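PDB 5N4B: dual function macrocyclase-peptidase POPB, which cleaves peptide bonds after prolyl residues and closes peptides into macrocycles, serving as the dual function serine macrocyclase-peptidase of amanitin biosynthesis. Local coordinates for residues 275-280 against 284-289; 315-318 against 324-327; 339-342 against 347-350; 366-369 against 373-376. The protein carries 1 engineered substitution. All blocks are in the same frame, centred on the assembly; numbering follows the deposited sequence. Where two conformers were deposited one is given.

All four contacts pair neighbouring antiparallel strands in three successive blades of the beta-propeller. Contact 1 joins the second and third strands of one blade. Contacts 2 and 3 share the next blade, their centres about 10 Å apart, and the Val325 O to Ile341 N distance of 2.8 Å, a probable hydrogen bond, connects them. Contact 4 opens the blade after that. Between blades, Tyr277 OH reaches Ile317 N at 3.0 Å, linking contact 1 to contact 2, whereas Tyr326 CD2 packs on Phe373 CZ at 3.7 Å, linking contacts 2 and 4. The charge relay positions, engineered Ala578 with Asp662 and His699, lie away from all four contacts.

Contact 1 of 4, residues 275-280 against 284-289; sequences YLYQFK and KKNLLW
Gln278 and Leu287 face each other as a hydrogen-bonded antiparallel pair, and the glutamine then reaches along its partner strand to Trp289. Its CB starts against Leu287 CB at 4.0 Å. Beyond CG the chain runs extended (chi2 -174°), which brings CD alongside Leu287 CD1, 3.9 Å away, with OE1 near the same methyl. NE2 ends over one face of the Trp289 indole, 3.2 Å above its plane and displaced toward the rim; CZ2 is its nearest ring atom at 3.4 Å. The amide stands steeply on the ring, the two planes 80° apart. Leu276 CD2 also packs beside this indole, whose NE1 is hydrogen-bonded to Asn309. On the other sheet face, Tyr277 CE1 lies 3.7 Å from Leu288 CD1, while the tyrosine hydroxyl bonds Asp266. Phe279 CE2 leans on Asn286 CB where the strands come to the turn. Two nearly straight backbone bonds, both 2.9 Å, tie Leu276 N to Trp289 O and Trp289 N to Leu276 O. Around Gln278 the grip is less even: Leu287 N bonds Gln278 O, but the return bond from Gln278 N to Leu287 O is weak. This is a beta hairpin formed by the two inner strands of a four-stranded blade, the repeating unit of the beta-propeller.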
loop_
_atom_site.group_PDB
_atom_site.type_symbol
_atom_site.label_atom_id
_atom_site.label_comp_id
_atom_site.label_asym_id
_atom_site.label_seq_id
_atom_site.Cartn_x
_atom_site.Cartn_y
_atom_site.Cartn_z
ATOM N N TYR A 275 11.205 19.012 -11.612
ATOM C CA TYR A 275 11.845 17.726 -11.723
ATOM C C TYR A 275 10.919 16.716 -12.364
ATOM O O TYR A 275 9.714 16.673 -12.053
ATOM C CB TYR A 275 12.211 17.241 -10.340
ATOM C CG TYR A 275 13.052 18.185 -9.509
ATOM C CD1 TYR A 275 14.422 18.368 -9.754
ATOM C CD2 TYR A 275 12.509 18.910 -8.454
ATOM C CE1 TYR A 275 15.181 19.208 -8.986
ATOM C CE2 TYR A 275 13.308 19.747 -7.673
ATOM C CZ TYR A 275 14.638 19.880 -7.962
ATOM O OH TYR A 275 15.379 20.712 -7.159
ATOM N N LEU A 276 11.485 15.881 -13.254
ATOM C CA LEU A 276 10.756 14.791 -13.891
ATOM C C LEU A 276 11.417 13.479 -13.564
ATOM O O LEU A 276 12.624 13.311 -13.780
ATOM C CB LEU A 276 10.756 14.969 -15.401
ATOM C CG LEU A 276 10.046 13.873 -16.229
ATOM C CD1 LEU A 276 8.561 13.952 -16.114
ATOM C CD2 LEU A 276 10.484 13.952 -17.705
ATOM N N TYR A 277 10.623 12.562 -13.048
ATOM C CA TYR A 277 11.040 11.201 -12.797
ATOM C C TYR A 277 10.409 10.302 -13.860
ATOM O O TYR A 277 9.268 10.528 -14.298
ATOM C CB TYR A 277 10.541 10.702 -11.451
ATOM C CG TYR A 277 10.882 11.572 -10.251
ATOM C CD1 TYR A 277 12.161 11.754 -9.824
ATOM C CD2 TYR A 277 9.882 12.140 -9.515
ATOM C CE1 TYR A 277 12.435 12.540 -8.734
ATOM C CE2 TYR A 277 10.158 12.922 -8.411
ATOM C CZ TYR A 277 11.439 13.099 -8.017
ATOM O OH TYR A 277 11.712 13.844 -6.865
ATOM N N GLN A 278 11.153 9.305 -14.314
ATOM C CA GLN A 278 10.644 8.275 -15.217
ATOM C C GLN A 278 10.913 6.885 -14.671
ATOM O O GLN A 278 12.004 6.604 -14.159
ATOM C CB GLN A 278 11.256 8.358 -16.605
ATOM C CG GLN A 278 11.237 9.792 -17.174
ATOM C CD GLN A 278 11.691 9.899 -18.599
ATOM O OE1 GLN A 278 11.394 9.037 -19.444
ATOM N NE2 GLN A 278 12.427 10.959 -18.874
ATOM N N PHE A 279 9.914 6.020 -14.812
ATOM C CA PHE A 279 9.939 4.657 -14.296
ATOM C C PHE A 279 9.585 3.709 -15.424
ATOM O O PHE A 279 8.586 3.926 -16.129
ATOM C CB PHE A 279 8.939 4.459 -13.148
ATOM C CG PHE A 279 9.033 5.505 -12.066
ATOM C CD1 PHE A 279 8.288 6.671 -12.173
ATOM C CD2 PHE A 279 9.861 5.334 -10.970
ATOM C CE1 PHE A 279 8.358 7.668 -11.171
ATOM C CE2 PHE A 279 9.952 6.353 -9.986
ATOM C CZ PHE A 279 9.218 7.482 -10.096
ATOM N N LYS A 280 10.332 2.644 -15.568
ATOM C CA LYS A 280 10.052 1.646 -16.626
ATOM C C LYS A 280 9.406 0.361 -16.116
ATOM O O LYS A 280 8.923 -0.430 -16.937
ATOM C CB LYS A 280 11.328 1.312 -17.402
ATOM C CG LYS A 280 12.402 0.621 -16.617
ATOM C CD LYS A 280 13.503 0.145 -17.541
ATOM C CE LYS A 280 14.558 -0.624 -16.750
ATOM N NZ LYS A 280 15.654 -1.090 -17.671
ATOM N N LYS A 284 12.821 -0.103 -8.259
ATOM C CA LYS A 284 13.024 1.188 -7.695
ATOM C C LYS A 284 14.133 1.980 -8.402
ATOM O O LYS A 284 14.916 2.678 -7.806
ATOM C CB LYS A 284 13.383 0.997 -6.244
ATOM C CG LYS A 284 12.316 0.283 -5.486
ATOM C CD LYS A 284 11.107 1.163 -5.415
ATOM C CE LYS A 284 11.089 1.895 -4.092
ATOM N NZ LYS A 284 10.422 3.206 -4.053
ATOM N N LYS A 285 14.153 1.873 -9.700
ATOM C CA LYS A 285 15.108 2.603 -10.510
ATOM C C LYS A 285 14.368 3.656 -11.302
ATOM O O LYS A 285 13.340 3.411 -11.773
ATOM C CB LYS A 285 15.900 1.701 -11.443
ATOM C CG LYS A 285 16.737 0.617 -10.791
ATOM C CD LYS A 285 17.391 -0.267 -11.848
ATOM C CE LYS A 285 18.322 -1.278 -11.239
ATOM N NZ LYS A 285 17.660 -2.413 -10.574
ATOM N N ASN A 286 14.939 4.841 -11.375
ATOM C CA ASN A 286 14.331 5.901 -12.111
ATOM C C ASN A 286 15.281 6.889 -12.745
ATOM O O ASN A 286 16.333 7.103 -12.326
ATOM C CB ASN A 286 13.266 6.656 -11.254
ATOM C CG ASN A 286 13.838 7.484 -10.108
ATOM O OD1 ASN A 286 14.002 8.682 -10.177
ATOM N ND2 ASN A 286 14.102 6.837 -9.112
ATOM N N LEU A 287 14.798 7.510 -13.797
ATOM C CA LEU A 287 15.483 8.640 -14.377
ATOM C C LEU A 287 15.100 9.911 -13.619
ATOM O O LEU A 287 14.081 9.987 -12.917
ATOM C CB LEU A 287 15.123 8.820 -15.870
ATOM C CG LEU A 287 15.280 7.566 -16.720
ATOM C CD1 LEU A 287 15.026 7.895 -18.179
ATOM C CD2 LEU A 287 16.596 6.904 -16.563
ATOM N N LEU A 288 15.928 10.925 -13.753
ATOM C CA LEU A 288 15.696 12.207 -13.105
ATOM C C LEU A 288 16.217 13.302 -14.022
ATOM O O LEU A 288 17.426 13.391 -14.282
ATOM C CB LEU A 288 16.398 12.273 -11.741
ATOM C CG LEU A 288 16.471 13.668 -11.089
ATOM C CD1 LEU A 288 15.120 14.098 -10.722
ATOM C CD2 LEU A 288 17.419 13.658 -9.903
ATOM N N TRP A 289 15.291 14.104 -14.542
ATOM C CA TRP A 289 15.622 15.241 -15.391
ATOM C C TRP A 289 15.189 16.514 -14.678
ATOM O O TRP A 289 14.244 16.505 -13.851
ATOM C CB TRP A 289 14.970 15.158 -16.778
ATOM C CG TRP A 289 15.378 13.991 -17.647
ATOM C CD1 TRP A 289 16.318 13.044 -17.400
ATOM C CD2 TRP A 289 14.815 13.683 -18.920
ATOM N NE1 TRP A 289 16.368 12.147 -18.449
ATOM C CE2 TRP A 289 15.466 12.532 -19.399
ATOM C CE3 TRP A 289 13.813 14.277 -19.690
ATOM C CZ2 TRP A 289 15.159 11.965 -20.623
ATOM C CZ3 TRP A 289 13.481 13.694 -20.916
ATOM C CH2 TRP A 289 14.187 12.571 -21.370
HETATM O O HOH W 1 11.828 1.688 -13.193
#

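Contact 2 of 4, residues 315-318 against 324-327; sequences YNII and LVYI
Ile317 and Ile327 make the apolar centre, facing each other as an antiparallel non-hydrogen-bonded pair with their CA atoms 4.5 Å apart. A single methyl does most of the work from the Ile317 side. Ile317 CG1 is anti to the carbonyl carbon, and chi2 of -57° folds CD1 back, so that this methyl sits across both Val325 CG1, at 3.8 Å, and Ile327 CG1, at 3.9 Å. Leu288 of the preceding blade touches both isoleucines, and Tyr275 meets Ile317 and Val325, so this face is packed into the interface between blades. The other branch of Ile327 turns along the neighbouring strand: CG2, anti to the backbone N, comes within 4.0 Å of Tyr315 CB and lies near the plane of the tyrosine ring, at its edge. The two segments belong to a beta hairpin, the first and second strands of a four-stranded propeller blade, and their directions are 120° apart, well short of a straight antiparallel run. Farther out, Ile318 CD1 lies against the backbone of the partner strand, 3.8 Å from Ile327 C, while Ile318 CB sits next to Tyr326 O. The same Ile327 CG2 also lies against a polar group, with Asn316 O 3.4 Å away. At the polar edge Ile318 N donates to Tyr326 O over 2.8 Å in a fairly straight bond, from a position tilted 23° out of the carbonyl plane. Backbone bonds of Tyr326 with Thr319 and of Asn316 with Lys328 continue the strand pairing beyond these residues.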
loop_
_atom_site.group_PDB
_atom_site.type_symbol
_atom_site.label_atom_id
_atom_site.label_comp_id
_atom_site.label_asym_id
_atom_site.label_seq_id
_atom_site.Cartn_x
_atom_site.Cartn_y
_atom_site.Cartn_z
ATOM N N TYR A 315 16.239 7.684 -7.259
ATOM C CA TYR A 315 16.561 9.064 -6.920
ATOM C C TYR A 315 15.265 9.800 -6.613
ATOM O O TYR A 315 14.350 9.810 -7.440
ATOM C CB TYR A 315 17.234 9.762 -8.090
ATOM C CG TYR A 315 18.580 9.260 -8.531
ATOM C CD1 TYR A 315 18.669 8.205 -9.446
ATOM C CD2 TYR A 315 19.765 9.831 -8.063
ATOM C CE1 TYR A 315 19.861 7.747 -9.889
ATOM C CE2 TYR A 315 20.950 9.371 -8.507
ATOM C CZ TYR A 315 21.012 8.348 -9.416
ATOM O OH TYR A 315 22.259 7.969 -9.883
ATOM N N ASN A 316 15.190 10.425 -5.450
ATOM C CA ASN A 316 14.036 11.211 -5.057
ATOM C C ASN A 316 14.509 12.534 -4.458
ATOM O O ASN A 316 15.281 12.531 -3.497
ATOM C CB ASN A 316 13.165 10.423 -4.067
ATOM C CG ASN A 316 11.811 11.098 -3.813
ATOM O OD1 ASN A 316 11.620 11.692 -2.784
ATOM N ND2 ASN A 316 10.927 11.084 -4.812
ATOM N N ILE A 317 14.026 13.652 -4.971
ATOM C CA ILE A 317 14.480 14.946 -4.487
ATOM C C ILE A 317 14.003 15.215 -3.065
ATOM O O ILE A 317 12.827 15.012 -2.732
ATOM C CB ILE A 317 13.932 16.077 -5.373
ATOM C CG1 ILE A 317 14.314 15.908 -6.833
ATOM C CG2 ILE A 317 14.396 17.454 -4.832
ATOM C CD1 ILE A 317 15.753 15.817 -7.070
ATOM N N ILE A 318 14.876 15.756 -2.236
ATOM C CA ILE A 318 14.526 16.282 -0.907
ATOM C C ILE A 318 14.298 17.785 -0.984
ATOM O O ILE A 318 13.222 18.281 -0.638
ATOM C CB ILE A 318 15.641 15.974 0.118
ATOM C CG1 ILE A 318 15.862 14.479 0.215
ATOM C CG2 ILE A 318 15.286 16.606 1.461
ATOM C CD1 ILE A 318 17.194 14.096 0.780
ATOM N N LEU A 324 22.430 23.606 -5.605
ATOM C CA LEU A 324 22.821 22.382 -4.900
ATOM C C LEU A 324 21.555 21.611 -4.544
ATOM O O LEU A 324 20.771 22.053 -3.693
ATOM C CB LEU A 324 23.598 22.745 -3.638
ATOM C CG LEU A 324 24.316 21.567 -2.960
ATOM C CD1 LEU A 324 25.439 21.089 -3.824
ATOM C CD2 LEU A 324 24.851 22.030 -1.613
ATOM N N VAL A 325 21.369 20.473 -5.183
ATOM C CA VAL A 325 20.150 19.664 -5.054
ATOM C C VAL A 325 20.455 18.484 -4.132
ATOM O O VAL A 325 21.437 17.735 -4.365
ATOM C CB VAL A 325 19.687 19.171 -6.420
ATOM C CG1 VAL A 325 18.413 18.422 -6.297
ATOM C CG2 VAL A 325 19.478 20.344 -7.360
ATOM N N TYR A 326 19.612 18.305 -3.113
ATOM C CA TYR A 326 19.759 17.239 -2.126
ATOM C C TYR A 326 18.801 16.114 -2.491
ATOM O O TYR A 326 17.599 16.365 -2.711
ATOM C CB TYR A 326 19.403 17.778 -0.734
ATOM C CG TYR A 326 20.364 18.770 -0.150
ATOM C CD1 TYR A 326 20.475 20.057 -0.669
ATOM C CD2 TYR A 326 21.161 18.448 0.929
ATOM C CE1 TYR A 326 21.389 20.985 -0.122
ATOM C CE2 TYR A 326 22.061 19.333 1.468
ATOM C CZ TYR A 326 22.161 20.597 0.961
ATOM O OH TYR A 326 23.011 21.543 1.489
ATOM N N ILE A 327 19.311 14.885 -2.564
ATOM C CA ILE A 327 18.594 13.770 -3.154
ATOM C C ILE A 327 18.774 12.552 -2.279
ATOM O O ILE A 327 19.913 12.190 -1.930
ATOM C CB ILE A 327 19.100 13.473 -4.571
ATOM C CG1 ILE A 327 19.098 14.761 -5.417
ATOM C CG2 ILE A 327 18.259 12.404 -5.224
ATOM C CD1 ILE A 327 19.548 14.588 -6.897
#

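Contact 3 of 4, residues 339-342 against 347-350; sequences ITID and EPEI
Ile341 and Pro348 meet most tightly: the isoleucine CG2 lies only 3.5 Å from the proline CB, closer than usual for two carbons, with the side chains side by side. Placing CG2 anti to the backbone N leaves CG1 on the other flank of Ile341, where it packs on Ile350 CG1 at 3.9 Å. Ile339 CD1 extends the row to Ile350 CG2. Ile341 also lies on Ile327 of the adjoining strand and, across the interface between blades, on Val307 of the preceding one. The strands form a beta hairpin, the third and fourth of their propeller blade, so 349-352 is the outermost strand. One backbone bond, Asp342 N to Glu349 O at 2.9 Å, fastens them here. On the other sheet face, that of Asp342 and Glu349, the contact is loose and wet. The two carboxylates do not touch; a water spans them, 3.2 Å from Asp342 OD2 and 2.7 Å from Glu349 OE2, which probably eases the repulsion of like charges. Asp342 OD1 is taken up by Ser344. A second water bridges Thr340 OG1, at 2.7 Å, and Glu349 O, at 3.0 Å.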
loop_
_atom_site.group_PDB
_atom_site.type_symbol
_atom_site.label_atom_id
_atom_site.label_comp_id
_atom_site.label_asym_id
_atom_site.label_seq_id
_atom_site.Cartn_x
_atom_site.Cartn_y
_atom_site.Cartn_z
ATOM N N ILE A 339 22.660 12.390 -1.137
ATOM C CA ILE A 339 23.701 13.016 -1.917
ATOM C C ILE A 339 23.302 14.458 -2.225
ATOM O O ILE A 339 22.140 14.865 -2.124
ATOM C CB ILE A 339 24.017 12.256 -3.231
ATOM C CG1 ILE A 339 22.768 12.232 -4.115
ATOM C CG2 ILE A 339 24.528 10.856 -2.956
ATOM C CD1 ILE A 339 23.073 11.746 -5.542
ATOM N N THR A 340 24.298 15.250 -2.623
ATOM C CA THR A 340 24.061 16.501 -3.312
ATOM C C THR A 340 24.583 16.394 -4.737
ATOM O O THR A 340 25.642 15.808 -4.978
ATOM C CB THR A 340 24.721 17.676 -2.589
ATOM O OG1 THR A 340 26.156 17.480 -2.482
ATOM C CG2 THR A 340 24.097 17.896 -1.201
ATOM N N ILE A 341 23.839 16.998 -5.679
ATOM C CA ILE A 341 24.255 17.164 -7.081
ATOM C C ILE A 341 24.270 18.669 -7.296
ATOM O O ILE A 341 23.238 19.340 -7.142
ATOM C CB ILE A 341 23.331 16.440 -8.075
ATOM C CG1 ILE A 341 23.308 14.909 -7.843
ATOM C CG2 ILE A 341 23.783 16.738 -9.525
ATOM C CD1 ILE A 341 22.461 14.082 -8.787
ATOM N N ASP A 342 25.446 19.212 -7.604
ATOM C CA ASP A 342 25.636 20.639 -7.801
ATOM C C ASP A 342 25.481 20.961 -9.291
ATOM O O ASP A 342 26.315 20.571 -10.119
ATOM C CB ASP A 342 27.009 21.052 -7.267
ATOM C CG ASP A 342 27.226 22.512 -7.299
ATOM O OD1 ASP A 342 26.552 23.217 -8.075
ATOM O OD2 ASP A 342 28.055 23.008 -6.505
ATOM N N GLU A 347 29.452 19.466 -15.738
ATOM C CA GLU A 347 29.513 18.098 -15.256
ATOM C C GLU A 347 29.140 18.169 -13.807
ATOM O O GLU A 347 29.969 18.562 -12.979
ATOM C CB GLU A 347 30.900 17.469 -15.420
ATOM C CG GLU A 347 31.076 16.828 -16.761
ATOM C CD GLU A 347 30.114 15.666 -16.930
ATOM O OE1 GLU A 347 29.225 15.747 -17.801
ATOM O OE2 GLU A 347 30.206 14.699 -16.142
ATOM N N PRO A 348 27.903 17.838 -13.443
ATOM C CA PRO A 348 27.505 18.001 -12.052
ATOM C C PRO A 348 28.487 17.311 -11.117
ATOM O O PRO A 348 28.987 16.201 -11.370
ATOM C CB PRO A 348 26.159 17.278 -11.990
ATOM C CG PRO A 348 25.649 17.217 -13.414
ATOM C CD PRO A 348 26.875 17.153 -14.257
ATOM N N GLU A 349 28.755 17.977 -10.014
ATOM C CA GLU A 349 29.521 17.374 -8.921
ATOM C C GLU A 349 28.577 16.663 -7.940
ATOM O O GLU A 349 27.614 17.270 -7.454
ATOM C CB GLU A 349 30.277 18.499 -8.254
ATOM C CG GLU A 349 31.254 18.083 -7.196
ATOM C CD GLU A 349 32.124 19.244 -6.800
ATOM O OE1 GLU A 349 33.283 19.347 -7.274
ATOM O OE2 GLU A 349 31.625 20.098 -6.051
ATOM N N ILE A 350 28.905 15.412 -7.605
ATOM C CA ILE A 350 28.091 14.512 -6.758
ATOM C C ILE A 350 28.883 14.140 -5.505
ATOM O O ILE A 350 30.056 13.752 -5.603
ATOM C CB ILE A 350 27.634 13.269 -7.536
ATOM C CG1 ILE A 350 26.909 13.724 -8.839
ATOM C CG2 ILE A 350 26.752 12.386 -6.673
ATOM C CD1 ILE A 350 26.318 12.566 -9.669
HETATM O O HOH W 2 27.705 18.119 -4.590
HETATM O O HOH W 3 29.176 20.377 -5.017
#

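Contact 4 of 4, residues 366-369 against 373-376; sequences NCAN and FVAI
A beta hairpin formed by the first two strands of a propeller blade brings Asn366 opposite Val374 and Cys367 opposite Phe373. Asn366 and Val374 are the hydrogen-bonded pair, closed into a ring by two backbone bonds: Asn366 N to Val374 O at 2.9 Å and Val374 N to Asn366 O at 2.8 Å. Asn366 O also receives a CA-H...O contact from Phe373, 3.3 Å from its CA. The asparagine amide turns to other partners; its ND2 is hydrogen-bonded to Asn410, which also takes Cys367 O through its own ND2, so one residue in the loop after the first strand of the next blade holds two points of this strand. Above and below the strand pair the packing differs. On the face of Asn366 and Val374 it is aliphatic: Ala368 CB touches Val374 CG2 at 4.0 Å, and Ile408 of the following blade lies on Asn366 and Val374. On the other face Phe373 stacks edge-to-face with Phe353 and meets Cys367 obliquely. The cysteine CB is 4.0 Å from Phe373 CE1, and with chi1 at -179° the sulfur is swung away from its own backbone N. The result is a sulfur-aromatic contact, with Cys367 SG 4.8 Å from the centroid of the Phe373 ring and 27° off its normal.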
loop_
_atom_site.group_PDB
_atom_site.type_symbol
_atom_site.label_atom_id
_atom_site.label_comp_id
_atom_site.label_asym_id
_atom_site.label_seq_id
_atom_site.Cartn_x
_atom_site.Cartn_y
_atom_site.Cartn_z
ATOM N N ASN A 366 13.128 14.724 5.124
ATOM C CA ASN A 366 12.427 15.979 4.820
ATOM C C ASN A 366 13.261 17.168 5.283
ATOM O O ASN A 366 13.891 17.127 6.341
ATOM C CB ASN A 366 11.082 16.060 5.504
ATOM C CG ASN A 366 10.067 15.086 4.968
ATOM O OD1 ASN A 366 10.362 14.057 4.324
ATOM N ND2 ASN A 366 8.814 15.387 5.246
ATOM N N CYS A 367 13.294 18.232 4.507
ATOM C CA CYS A 367 13.879 19.466 4.980
ATOM C C CYS A 367 12.834 20.220 5.791
ATOM O O CYS A 367 11.671 20.307 5.369
ATOM C CB CYS A 367 14.295 20.298 3.772
ATOM S SG CYS A 367 15.073 21.881 4.139
ATOM N N ALA A 368 13.246 20.753 6.918
ATOM C CA ALA A 368 12.367 21.424 7.866
ATOM C C ALA A 368 12.988 22.730 8.313
ATOM O O ALA A 368 14.215 22.854 8.481
ATOM C CB ALA A 368 12.108 20.557 9.090
ATOM N N ASN A 369 12.130 23.713 8.550
ATOM C CA ASN A 369 12.582 25.014 9.053
ATOM C C ASN A 369 13.714 25.547 8.185
ATOM O O ASN A 369 14.745 26.018 8.690
ATOM C CB ASN A 369 12.985 24.957 10.527
ATOM C CG ASN A 369 13.219 26.330 11.144
ATOM O OD1 ASN A 369 12.596 27.314 10.737
ATOM N ND2 ASN A 369 14.109 26.391 12.150
ATOM N N PHE A 373 17.245 18.984 8.498
ATOM C CA PHE A 373 16.744 17.766 7.879
ATOM C C PHE A 373 16.260 16.826 8.961
ATOM O O PHE A 373 16.913 16.663 9.984
ATOM C CB PHE A 373 17.797 17.087 7.013
ATOM C CG PHE A 373 18.262 17.932 5.877
ATOM C CD1 PHE A 373 17.589 17.884 4.674
ATOM C CD2 PHE A 373 19.308 18.798 6.030
ATOM C CE1 PHE A 373 17.980 18.668 3.612
ATOM C CE2 PHE A 373 19.707 19.576 4.951
ATOM C CZ PHE A 373 19.065 19.524 3.766
ATOM N N VAL A 374 15.107 16.201 8.738
ATOM C CA VAL A 374 14.553 15.171 9.617
ATOM C C VAL A 374 14.654 13.867 8.843
ATOM O O VAL A 374 14.256 13.808 7.679
ATOM C CB VAL A 374 13.112 15.485 10.036
ATOM C CG1 VAL A 374 12.612 14.501 11.077
ATOM C CG2 VAL A 374 12.979 16.932 10.555
ATOM N N ALA A 375 15.240 12.834 9.473
ATOM C CA ALA A 375 15.510 11.561 8.818
ATOM C C ALA A 375 14.883 10.446 9.620
ATOM O O ALA A 375 14.951 10.438 10.848
ATOM C CB ALA A 375 17.017 11.301 8.765
ATOM N N ILE A 376 14.300 9.480 8.915
ATOM C CA ILE A 376 13.822 8.239 9.524
ATOM C C ILE A 376 14.696 7.129 8.993
ATOM O O ILE A 376 14.818 6.950 7.768
ATOM C CB ILE A 376 12.345 7.977 9.242
ATOM C CG1 ILE A 376 11.521 9.031 9.967
ATOM C CG2 ILE A 376 11.953 6.549 9.718
ATOM C CD1 ILE A 376 10.093 8.995 9.570
#